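PDB 6QV5: CHAD domain from Ricinus communis, which probably binds inorganic polyphosphate through an all-helical CHAD module and also carries a bound zinc ion. Local coordinates for residues P82-D87 with M153-A158; A98-V103 with A250-Q255; L123-L128 with A265-F270. One frame throughout, in Å; residues are numbered along the deposited sequence.

Contacts 1 and 2 share helix 82-108, which packs on helix 147-163 near its start and on helix 224-260 farther along. Their centres are about 28 Å apart and they do not touch. Contacts 2 and 3 lie closer, with centres about 13 Å apart, and meet where Leu254 packs on Val268 and Leu125. Contact 3 is the most peripheral, its centre about 28 Å from that of the chain, yet Leu125 and Val268 are buried. Contact 1, at about 19 Å, has buried leucines and an exposed Thr155. Contacts 1 and 3 are almost wholly apolar. Contact 2, the most central at about 15 Å, buries more surface and adds an indole ring and a long salt bridge.

Contact 1: residues P82-D87 with M153-A158; sequences PALQDD and MLTLGA
Leu84 reaches across to Thr155 and Leu156 and carries the whole of this contact from its side. Its CD2 methyl lies 3.8 Å from Thr155 CB and equally near Thr155 CG2, so it rests against the carbon side of the threonine. The other methyl, CD1, is 4.2 Å from Leu156 CD2. The two leucine side chains run past each other in opposite directions. All these contacts are apolar, and no hydrogen bond joins the segments. The arrangement is plain helix-to-helix packing in the all-helical CHAD fold. It ties the start of helix 82-108 to the middle of helix 147-163, away from the zinc site.

The threonine rotamer explains its part. CG2 stands opposite the backbone N and shares the methyl contact with CB. OG1 (chi1 -47°) lies on the N side and hydrogen-bonds to the carbonyl O of Arg151, one turn earlier, which satisfies the hydroxyl within its own helix. Farther out, Leu84 also packs on Leu152, while Leu156 touches Ile88 and reaches Leu38 of helix 26-42. Asp87 adds a polar tie between the same two helices: its OD1 forms a salt bridge with Arg148 NE.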
loop_
_atom_site.group_PDB
_atom_site.type_symbol
_atom_site.label_atom_id
_atom_site.label_comp_id
_atom_site.label_asym_id
_atom_site.label_seq_id
_atom_site.Cartn_x
_atom_site.Cartn_y
_atom_site.Cartn_z
ATOM N N PRO A 82 16.843 -4.905 12.378
ATOM C CA PRO A 82 16.044 -6.062 11.925
ATOM C C PRO A 82 14.849 -6.430 12.802
ATOM O O PRO A 82 13.845 -6.898 12.267
ATOM C CB PRO A 82 17.068 -7.200 11.849
ATOM C CG PRO A 82 18.203 -6.761 12.714
ATOM C CD PRO A 82 18.262 -5.276 12.550
ATOM N N ALA A 83 14.949 -6.204 14.131
ATOM C CA ALA A 83 13.881 -6.479 15.099
ATOM C C ALA A 83 12.636 -5.628 14.822
ATOM O O ALA A 83 11.520 -6.145 14.908
ATOM C CB ALA A 83 14.380 -6.242 16.516
ATOM N N LEU A 84 12.831 -4.337 14.460
ATOM C CA LEU A 84 11.745 -3.410 14.130
ATOM C C LEU A 84 11.095 -3.789 12.804
ATOM O O LEU A 84 9.868 -3.759 12.702
ATOM C CB LEU A 84 12.233 -1.950 14.087
ATOM C CG LEU A 84 12.516 -1.264 15.427
ATOM C CD1 LEU A 84 13.205 0.065 15.214
ATOM C CD2 LEU A 84 11.240 -1.038 16.220
ATOM N N GLN A 85 11.918 -4.183 11.806
ATOM C CA GLN A 85 11.475 -4.610 10.474
ATOM C C GLN A 85 10.589 -5.860 10.533
ATOM O O GLN A 85 9.679 -5.994 9.713
ATOM C CB GLN A 85 12.673 -4.823 9.534
ATOM C CG GLN A 85 13.326 -3.520 9.081
ATOM C CD GLN A 85 14.438 -3.752 8.091
ATOM O OE1 GLN A 85 15.561 -4.118 8.454
ATOM N NE2 GLN A 85 14.152 -3.533 6.818
ATOM N N ASP A 86 10.836 -6.754 11.518
ATOM C CA ASP A 86 10.045 -7.968 11.742
ATOM C C ASP A 86 8.664 -7.601 12.294
ATOM O O ASP A 86 7.668 -8.208 11.898
ATOM C CB ASP A 86 10.764 -8.928 12.712
ATOM C CG ASP A 86 12.075 -9.521 12.214
ATOM O OD1 ASP A 86 12.303 -9.518 10.981
ATOM O OD2 ASP A 86 12.866 -9.997 13.055
ATOM N N ASP A 87 8.612 -6.599 13.199
ATOM C CA ASP A 87 7.377 -6.110 13.814
ATOM C C ASP A 87 6.528 -5.293 12.831
ATOM O O ASP A 87 5.301 -5.318 12.931
ATOM C CB ASP A 87 7.672 -5.313 15.095
ATOM C CG ASP A 87 8.388 -6.089 16.188
ATOM O OD1 ASP A 87 8.014 -7.259 16.432
ATOM O OD2 ASP A 87 9.305 -5.519 16.814
ATOM N N MET A 153 5.869 1.294 17.884
ATOM C CA MET A 153 5.636 2.715 17.587
ATOM C C MET A 153 6.564 3.619 18.395
ATOM O O MET A 153 7.041 4.633 17.880
ATOM C CB MET A 153 4.167 3.101 17.840
ATOM C CG MET A 153 3.179 2.440 16.900
ATOM S SD MET A 153 3.264 3.038 15.193
ATOM C CE MET A 153 3.810 1.561 14.375
ATOM N N LEU A 154 6.827 3.232 19.657
ATOM C CA LEU A 154 7.702 3.941 20.581
ATOM C C LEU A 154 9.173 3.772 20.177
ATOM O O LEU A 154 9.898 4.768 20.130
ATOM C CB LEU A 154 7.455 3.432 22.014
ATOM C CG LEU A 154 8.140 4.166 23.162
ATOM C CD1 LEU A 154 7.485 5.517 23.428
ATOM C CD2 LEU A 154 8.103 3.326 24.420
ATOM N N THR A 155 9.604 2.523 19.877
ATOM C CA THR A 155 10.983 2.208 19.481
ATOM C C THR A 155 11.321 2.825 18.113
ATOM O O THR A 155 12.444 3.299 17.937
ATOM C CB THR A 155 11.263 0.694 19.575
ATOM O OG1 THR A 155 10.779 0.204 20.826
ATOM C CG2 THR A 155 12.746 0.354 19.460
ATOM N N LEU A 156 10.349 2.852 17.166
ATOM C CA LEU A 156 10.535 3.456 15.839
ATOM C C LEU A 156 10.758 4.964 15.952
ATOM O O LEU A 156 11.671 5.491 15.318
ATOM C CB LEU A 156 9.343 3.174 14.906
ATOM C CG LEU A 156 9.461 1.987 13.949
ATOM C CD1 LEU A 156 8.133 1.721 13.274
ATOM C CD2 LEU A 156 10.530 2.226 12.880
ATOM N N GLY A 157 9.932 5.623 16.770
ATOM C CA GLY A 157 9.999 7.056 17.037
ATOM C C GLY A 157 11.296 7.463 17.707
ATOM O O GLY A 157 11.879 8.491 17.351
ATOM N N ALA A 158 11.767 6.635 18.665
ATOM C CA ALA A 158 13.017 6.836 19.401
ATOM C C ALA A 158 14.228 6.678 18.476
ATOM O O ALA A 158 15.180 7.452 18.584
ATOM C CB ALA A 158 13.109 5.852 20.558
#

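Contact 2: residues A98-V103 with A250-Q255; sequences ARDWDV and AGRLLQ
Helix segments 98-103 and 250-255 cross steeply, with 102° between their N-to-C directions and 10.6 Å between their axes at closest approach. Leu253 fills the gap between them. Its CB points toward the other helix. CG lies opposite the carbonyl carbon, and from this branch point CD1 goes to Asp100 and CD2 to the indole of Trp101. CD1 packs 3.6 Å from the backbone O of Asp100 and 3.8 Å from its CB. The leucine side chain lies over one face of the indole, and the two side chains run in opposing directions. Leu253 CB is 4.1 Å from Trp101 CZ2. CD2 comes over the same face, near the NE1 side of the pyrrole ring, 3.5 Å from Trp101 NE1 and 3.8 Å from CE2.

The polar part sits at the margin. Asp100 OD2 and Arg252 NH2 form a salt bridge at 3.5 Å, which is long. The carboxylate oxygen comes to the edge of the guanidinium, in its plane, but the two flat groups are turned 68° apart and do not pair side by side. A bend at chi3 (61°) turns the arginine end toward the aspartate. Arg252 NH1 has its own salt bridge to Glu256, so the guanidinium is shared between two acids.

Trp101 extends the packing to Val129, Ile132, Ala133 and Lys136 of helix 122-145, and to Leu257. Its side chain is about 13 Å from the bound zinc ion, well outside the first shell. The arrangement is a steep helix crossing in the all-helical CHAD fold, with a buried leucine-tryptophan pair where three helices meet.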
loop_
_atom_site.group_PDB
_atom_site.type_symbol
_atom_site.label_atom_id
_atom_site.label_comp_id
_atom_site.label_asym_id
_atom_site.label_seq_id
_atom_site.Cartn_x
_atom_site.Cartn_y
_atom_site.Cartn_z
ATOM N N ALA A 98 -7.060 -8.161 7.282
ATOM C CA ALA A 98 -8.349 -7.519 7.543
ATOM C C ALA A 98 -8.791 -6.679 6.337
ATOM O O ALA A 98 -9.978 -6.675 6.004
ATOM C CB ALA A 98 -8.264 -6.659 8.795
ATOM N N ARG A 99 -7.828 -6.006 5.665
ATOM C CA ARG A 99 -8.061 -5.188 4.471
ATOM C C ARG A 99 -8.462 -6.063 3.275
ATOM O O ARG A 99 -9.437 -5.737 2.597
ATOM C CB ARG A 99 -6.828 -4.307 4.156
ATOM C CG ARG A 99 -6.918 -3.452 2.880
ATOM C CD ARG A 99 -7.968 -2.356 2.947
ATOM N NE ARG A 99 -8.125 -1.676 1.660
ATOM C CZ ARG A 99 -9.217 -1.019 1.283
ATOM N NH1 ARG A 99 -10.273 -0.953 2.085
ATOM N NH2 ARG A 99 -9.266 -0.431 0.096
ATOM N N ASP A 100 -7.726 -7.177 3.040
ATOM C CA ASP A 100 -7.972 -8.148 1.962
ATOM C C ASP A 100 -9.413 -8.669 1.970
ATOM O O ASP A 100 -10.041 -8.728 0.911
ATOM C CB ASP A 100 -6.985 -9.331 2.050
ATOM C CG ASP A 100 -5.563 -9.055 1.582
ATOM O OD1 ASP A 100 -5.302 -7.934 1.086
ATOM O OD2 ASP A 100 -4.711 -9.961 1.711
ATOM N N TRP A 101 -9.939 -9.017 3.161
ATOM C CA TRP A 101 -11.306 -9.510 3.326
ATOM C C TRP A 101 -12.356 -8.412 3.169
ATOM O O TRP A 101 -13.478 -8.706 2.755
ATOM C CB TRP A 101 -11.467 -10.275 4.645
ATOM C CG TRP A 101 -10.899 -11.659 4.578
ATOM C CD1 TRP A 101 -9.631 -12.040 4.898
ATOM C CD2 TRP A 101 -11.552 -12.827 4.064
ATOM N NE1 TRP A 101 -9.466 -13.386 4.663
ATOM C CE2 TRP A 101 -10.628 -13.893 4.144
ATOM C CE3 TRP A 101 -12.845 -13.087 3.574
ATOM C CZ2 TRP A 101 -10.953 -15.198 3.751
ATOM C CZ3 TRP A 101 -13.166 -14.379 3.187
ATOM C CH2 TRP A 101 -12.227 -15.416 3.274
ATOM N N ASP A 102 -11.992 -7.152 3.471
ATOM C CA ASP A 102 -12.887 -6.002 3.323
ATOM C C ASP A 102 -13.038 -5.598 1.852
ATOM O O ASP A 102 -14.124 -5.179 1.451
ATOM C CB ASP A 102 -12.405 -4.812 4.172
ATOM C CG ASP A 102 -13.375 -4.347 5.251
ATOM O OD1 ASP A 102 -14.503 -4.895 5.320
ATOM O OD2 ASP A 102 -13.010 -3.436 6.022
ATOM N N VAL A 103 -11.948 -5.726 1.054
ATOM C CA VAL A 103 -11.918 -5.426 -0.386
ATOM C C VAL A 103 -12.796 -6.453 -1.117
ATOM O O VAL A 103 -13.610 -6.071 -1.956
ATOM C CB VAL A 103 -10.466 -5.359 -0.955
ATOM C CG1 VAL A 103 -10.453 -5.280 -2.483
ATOM C CG2 VAL A 103 -9.690 -4.187 -0.361
ATOM N N ALA A 250 -8.790 -12.457 -4.422
ATOM C CA ALA A 250 -10.133 -12.993 -4.185
ATOM C C ALA A 250 -10.181 -14.512 -4.392
ATOM O O ALA A 250 -10.743 -15.219 -3.555
ATOM C CB ALA A 250 -11.133 -12.313 -5.103
ATOM N N GLY A 251 -9.562 -14.986 -5.477
ATOM C CA GLY A 251 -9.470 -16.403 -5.818
ATOM C C GLY A 251 -8.679 -17.201 -4.801
ATOM O O GLY A 251 -9.035 -18.342 -4.496
ATOM N N ARG A 252 -7.610 -16.589 -4.254
ATOM C CA ARG A 252 -6.742 -17.169 -3.228
ATOM C C ARG A 252 -7.488 -17.236 -1.884
ATOM O O ARG A 252 -7.443 -18.275 -1.222
ATOM C CB ARG A 252 -5.442 -16.346 -3.109
ATOM C CG ARG A 252 -4.441 -16.869 -2.074
ATOM C CD ARG A 252 -3.268 -15.923 -1.849
ATOM N NE ARG A 252 -3.678 -14.606 -1.348
ATOM C CZ ARG A 252 -3.850 -14.301 -0.064
ATOM N NH1 ARG A 252 -3.660 -15.219 0.877
ATOM N NH2 ARG A 252 -4.220 -13.077 0.288
ATOM N N LEU A 253 -8.178 -16.137 -1.495
ATOM C CA LEU A 253 -8.945 -16.040 -0.247
ATOM C C LEU A 253 -10.132 -16.998 -0.207
ATOM O O LEU A 253 -10.380 -17.605 0.836
ATOM C CB LEU A 253 -9.427 -14.599 0.021
ATOM C CG LEU A 253 -8.377 -13.533 0.369
ATOM C CD1 LEU A 253 -9.018 -12.164 0.447
ATOM C CD2 LEU A 253 -7.671 -13.837 1.685
ATOM N N LEU A 254 -10.865 -17.134 -1.333
ATOM C CA LEU A 254 -12.024 -18.024 -1.427
ATOM C C LEU A 254 -11.629 -19.501 -1.410
ATOM O O LEU A 254 -12.305 -20.287 -0.749
ATOM C CB LEU A 254 -12.914 -17.690 -2.635
ATOM C CG LEU A 254 -13.730 -16.392 -2.554
ATOM C CD1 LEU A 254 -14.176 -15.945 -3.928
ATOM C CD2 LEU A 254 -14.930 -16.530 -1.620
ATOM N N GLN A 255 -10.517 -19.869 -2.090
ATOM C CA GLN A 255 -9.987 -21.241 -2.114
ATOM C C GLN A 255 -9.582 -21.683 -0.692
ATOM O O GLN A 255 -9.813 -22.837 -0.324
ATOM C CB GLN A 255 -8.820 -21.369 -3.121
ATOM C CG GLN A 255 -8.165 -22.757 -3.232
ATOM C CD GLN A 255 -9.121 -23.872 -3.590
ATOM O OE1 GLN A 255 -9.586 -23.992 -4.729
ATOM N NE2 GLN A 255 -9.427 -24.722 -2.619
#

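Contact 3: residues L123-L128 with A265-F270; sequences LELNAL and AEAVQF
Leu125 packs against Ala267 and Val268 in a small, tight apolar contact. Its CB faces Ala267 CB at 4.0 Å. The short alanine lets the backbones come close, with 6.3 Å between Leu125 CA and Ala267 CA. CG of Leu125 extends away from its own backbone N (chi1 178°), which carries both methyls over the facing helix. CD1 meets Val268 CG2 at 3.7 Å, and these two side chains cross at about a right angle. CD2 lies 3.6 Å from the carbonyl O of Ala267, a packing contact with the backbone. Leu125 and Val268 are buried.

The outer side is looser. Ala267 is only partly buried there. Glu124 is exposed, and the end of its side chain comes no nearer than 5.1 Å to segment 265-270. No hydrogen bond or salt bridge joins the two segments.

The contact sets the start of helix 122-145 against the start of helix 265-281. Helix 224-260 packs beside both: Val268 touches Leu254 and Ala258, and Leu128 touches Leu257. Leu109, in a loop, also covers Leu125.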
loop_
_atom_site.group_PDB
_atom_site.type_symbol
_atom_site.label_atom_id
_atom_site.label_comp_id
_atom_site.label_asym_id
_atom_site.label_seq_id
_atom_site.Cartn_x
_atom_site.Cartn_y
_atom_site.Cartn_z
ATOM N N LEU A 123 -25.821 -15.172 -1.687
ATOM C CA LEU A 123 -26.329 -14.403 -0.545
ATOM C C LEU A 123 -25.772 -14.939 0.777
ATOM O O LEU A 123 -25.389 -14.147 1.641
ATOM C CB LEU A 123 -27.866 -14.392 -0.522
ATOM C CG LEU A 123 -28.534 -13.407 -1.476
ATOM C CD1 LEU A 123 -29.028 -14.109 -2.729
ATOM C CD2 LEU A 123 -29.685 -12.695 -0.798
ATOM N N GLU A 124 -25.709 -16.279 0.922
ATOM C CA GLU A 124 -25.161 -16.937 2.113
ATOM C C GLU A 124 -23.629 -16.839 2.144
ATOM O O GLU A 124 -23.040 -16.850 3.225
ATOM C CB GLU A 124 -25.664 -18.390 2.259
ATOM C CG GLU A 124 -25.272 -19.336 1.135
ATOM C CD GLU A 124 -26.050 -20.637 1.084
ATOM O OE1 GLU A 124 -26.006 -21.401 2.075
ATOM O OE2 GLU A 124 -26.695 -20.898 0.043
ATOM N N LEU A 125 -22.997 -16.721 0.955
ATOM C CA LEU A 125 -21.550 -16.562 0.797
ATOM C C LEU A 125 -21.143 -15.157 1.254
ATOM O O LEU A 125 -20.129 -15.011 1.937
ATOM C CB LEU A 125 -21.127 -16.815 -0.667
ATOM C CG LEU A 125 -19.639 -16.640 -1.015
ATOM C CD1 LEU A 125 -18.785 -17.730 -0.396
ATOM C CD2 LEU A 125 -19.434 -16.619 -2.509
ATOM N N ASN A 126 -21.957 -14.137 0.898
ATOM C CA ASN A 126 -21.759 -12.735 1.273
ATOM C C ASN A 126 -21.821 -12.576 2.796
ATOM O O ASN A 126 -21.064 -11.783 3.354
ATOM C CB ASN A 126 -22.803 -11.848 0.596
ATOM C CG ASN A 126 -22.507 -10.376 0.709
ATOM O OD1 ASN A 126 -21.717 -9.814 -0.059
ATOM N ND2 ASN A 126 -23.134 -9.718 1.672
ATOM N N ALA A 127 -22.707 -13.350 3.457
ATOM C CA ALA A 127 -22.876 -13.371 4.910
ATOM C C ALA A 127 -21.670 -14.039 5.580
ATOM O O ALA A 127 -21.252 -13.599 6.653
ATOM C CB ALA A 127 -24.155 -14.106 5.278
ATOM N N LEU A 128 -21.107 -15.089 4.936
ATOM C CA LEU A 128 -19.932 -15.817 5.423
ATOM C C LEU A 128 -18.670 -14.957 5.291
ATOM O O LEU A 128 -17.875 -14.912 6.227
ATOM C CB LEU A 128 -19.771 -17.168 4.692
ATOM C CG LEU A 128 -18.607 -18.086 5.124
ATOM C CD1 LEU A 128 -18.815 -18.645 6.530
ATOM C CD2 LEU A 128 -18.434 -19.232 4.150
ATOM N N ALA A 265 -18.723 -24.543 -0.100
ATOM C CA ALA A 265 -17.841 -24.862 -1.233
ATOM C C ALA A 265 -18.469 -24.668 -2.619
ATOM O O ALA A 265 -17.774 -24.221 -3.531
ATOM C CB ALA A 265 -17.295 -26.273 -1.095
ATOM N N GLU A 266 -19.773 -24.993 -2.771
ATOM C CA GLU A 266 -20.522 -24.840 -4.025
ATOM C C GLU A 266 -20.639 -23.365 -4.418
ATOM O O GLU A 266 -20.422 -23.025 -5.582
ATOM C CB GLU A 266 -21.914 -25.484 -3.919
ATOM C CG GLU A 266 -21.902 -26.994 -4.069
ATOM C CD GLU A 266 -23.269 -27.643 -3.984
ATOM O OE1 GLU A 266 -23.540 -28.326 -2.970
ATOM O OE2 GLU A 266 -24.072 -27.470 -4.931
ATOM N N ALA A 267 -20.958 -22.494 -3.437
ATOM C CA ALA A 267 -21.075 -21.046 -3.615
ATOM C C ALA A 267 -19.697 -20.425 -3.869
ATOM O O ALA A 267 -19.594 -19.482 -4.654
ATOM C CB ALA A 267 -21.710 -20.420 -2.385
ATOM N N VAL A 268 -18.644 -20.971 -3.211
ATOM C CA VAL A 268 -17.247 -20.538 -3.338
ATOM C C VAL A 268 -16.756 -20.799 -4.770
ATOM O O VAL A 268 -16.256 -19.876 -5.415
ATOM C CB VAL A 268 -16.324 -21.212 -2.279
ATOM C CG1 VAL A 268 -14.848 -20.997 -2.605
ATOM C CG2 VAL A 268 -16.635 -20.719 -0.870
ATOM N N GLN A 269 -16.911 -22.052 -5.256
ATOM C CA GLN A 269 -16.501 -22.479 -6.597
ATOM C C GLN A 269 -17.184 -21.674 -7.706
ATOM O O GLN A 269 -16.555 -21.413 -8.732
ATOM C CB GLN A 269 -16.700 -23.993 -6.790
ATOM C CG GLN A 269 -15.688 -24.865 -6.039
ATOM C CD GLN A 269 -14.322 -24.881 -6.680
ATOM O OE1 GLN A 269 -13.471 -24.026 -6.411
ATOM N NE2 GLN A 269 -14.078 -25.860 -7.538
ATOM N N PHE A 270 -18.449 -21.244 -7.479
ATOM C CA PHE A 270 -19.214 -20.412 -8.410
ATOM C C PHE A 270 -18.569 -19.031 -8.519
ATOM O O PHE A 270 -18.402 -18.522 -9.629
ATOM C CB PHE A 270 -20.692 -20.298 -7.977
ATOM C CG PHE A 270 -21.569 -19.556 -8.962
ATOM C CD1 PHE A 270 -22.182 -20.226 -10.013
ATOM C CD2 PHE A 270 -21.773 -18.185 -8.842
ATOM C CE1 PHE A 270 -22.981 -19.536 -10.932
ATOM C CE2 PHE A 270 -22.564 -17.495 -9.766
ATOM C CZ PHE A 270 -23.165 -18.176 -10.801
#